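Putative cell surface protein, similar to internalin proteins (Listeria monocytogenes EGD-e, PDB 5KZS) is a putative cell-surface, internalin-like leucine-rich repeat protein that probably binds host afadin and helps the bacterium cross basement membranes. Local coordinates at residues A[216-220]-A[234-238]. Numbering follows the deposited sequence.
Sequences NLNNL and VLNSI
The carbonyl oxygen of Ser237 takes the main-chain hydrogen bond that joins the two segments: Leu220 N lies 2.8 Å from Ser237 O, with a nearly straight approach of 165° at the hydrogen, although the donor stands above the carbonyl plane. The CA-H of Asn219 also lies against this oxygen, a longer and more bent contact. Leu220 itself pairs with Ile238 in a parallel bridge, its backbone also bonding to Phe239, and the CA-H of Ile238 reaches Leu220 O with 3.5 Å between CA and O.

Ser237 makes a second link through its hydroxyl. With OG anti to its own carbonyl carbon (chi1 -51°), the side chain reaches back to Leu217 and donates a hydrogen bond of 3.1 Å from Ser237 OG to Leu217 O. The hydroxyl sits well over the carbonyl plane, 62° out of it, while Ser237 CB rests against Asn218 O. Ser237 thus ties both the strand start and the loop leading into it.

On the interior side, Val234 offers one methyl to each leucine. Its CG2 meets Leu220 CD2 at 3.5 Å, a close apolar contact, and its CG1 meets Leu217 CD2 at 3.9 Å; Leu220 CD2 also borders Ile238 CG1 more loosely. Leu217 and Leu220 also touch Leu197 of strand 196-198, carrying the apolar contact to the preceding coil, while Ile238 packs on Leu230 within its own coil.

A type I turn from Leu235 to Ile238, closed by Ile238 N to Leu235 O at 2.9 Å, delivers the chain into strand 238-239. This short strand ends the long parallel sheet next to strand 219-221, the stacking of successive coils being that of a leucine-rich repeat solenoid.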
# COMPACT_ATOMS: atom_id res chain seq x y z
N ASN A 216 -11.57 9.02 12.57
CA ASN A 216 -10.29 9.45 13.11
C ASN A 216 -9.20 9.65 12.06
O ASN A 216 -8.02 9.70 12.41
CB ASN A 216 -9.84 8.44 14.17
CG ASN A 216 -9.40 9.10 15.45
OD1 ASN A 216 -8.28 8.88 15.93
ND2 ASN A 216 -10.28 9.92 16.04
N LEU A 217 -9.58 9.80 10.79
CA LEU A 217 -8.61 9.90 9.70
C LEU A 217 -7.90 11.27 9.68
O LEU A 217 -8.55 12.31 9.75
CB LEU A 217 -9.29 9.64 8.35
CG LEU A 217 -8.38 9.41 7.13
CD1 LEU A 217 -7.64 8.09 7.22
CD2 LEU A 217 -9.19 9.47 5.85
N ASN A 218 -6.56 11.24 9.64
CA ASN A 218 -5.68 12.41 9.52
C ASN A 218 -4.94 12.49 8.20
O ASN A 218 -4.51 13.58 7.81
CB ASN A 218 -4.60 12.38 10.61
CG ASN A 218 -5.18 12.46 12.00
OD1 ASN A 218 -6.25 13.05 12.22
ND2 ASN A 218 -4.47 11.87 12.97
N ASN A 219 -4.76 11.35 7.53
CA ASN A 219 -3.85 11.26 6.41
C ASN A 219 -4.35 10.23 5.41
O ASN A 219 -4.35 9.03 5.70
CB ASN A 219 -2.45 10.88 6.92
CG ASN A 219 -1.49 10.44 5.80
OD1 ASN A 219 -0.55 9.67 6.06
ND2 ASN A 219 -1.70 10.93 4.58
N LEU A 220 -4.75 10.72 4.24
CA LEU A 220 -5.19 9.87 3.15
C LEU A 220 -4.29 10.16 1.98
O LEU A 220 -4.47 11.15 1.26
CB LEU A 220 -6.65 10.17 2.79
CG LEU A 220 -7.28 9.44 1.59
CD1 LEU A 220 -7.06 7.93 1.61
CD2 LEU A 220 -8.77 9.71 1.53
N VAL A 234 -13.46 13.62 3.44
CA VAL A 234 -12.13 13.43 3.99
C VAL A 234 -11.13 14.39 3.35
O VAL A 234 -9.94 14.09 3.26
CB VAL A 234 -11.67 11.97 3.82
CG1 VAL A 234 -12.56 11.05 4.64
CG2 VAL A 234 -11.66 11.54 2.34
N LEU A 235 -11.61 15.55 2.94
CA LEU A 235 -10.79 16.44 2.14
C LEU A 235 -9.59 16.93 2.93
O LEU A 235 -8.48 16.87 2.43
CB LEU A 235 -11.61 17.62 1.62
CG LEU A 235 -10.93 18.51 0.58
CD1 LEU A 235 -10.36 17.72 -0.59
CD2 LEU A 235 -11.95 19.54 0.10
N ASN A 236 -9.82 17.37 4.17
CA ASN A 236 -8.73 17.89 5.06
C ASN A 236 -7.52 16.95 5.16
O ASN A 236 -6.37 17.40 5.20
CB ASN A 236 -9.24 18.13 6.49
CG ASN A 236 -10.46 19.04 6.55
OD1 ASN A 236 -10.48 20.11 5.95
ND2 ASN A 236 -11.48 18.61 7.28
N SER A 237 -7.81 15.66 5.19
CA SER A 237 -6.81 14.63 5.34
C SER A 237 -6.06 14.27 4.06
O SER A 237 -5.15 13.45 4.13
CB SER A 237 -7.48 13.37 5.88
OG SER A 237 -8.24 13.69 7.04
N ILE A 238 -6.41 14.85 2.91
CA ILE A 238 -5.76 14.41 1.67
C ILE A 238 -4.38 15.03 1.50
O ILE A 238 -4.14 16.16 1.92
CB ILE A 238 -6.63 14.66 0.43
CG1 ILE A 238 -7.84 13.72 0.48
CG2 ILE A 238 -5.85 14.40 -0.86
CD1 ILE A 238 -8.98 14.07 -0.45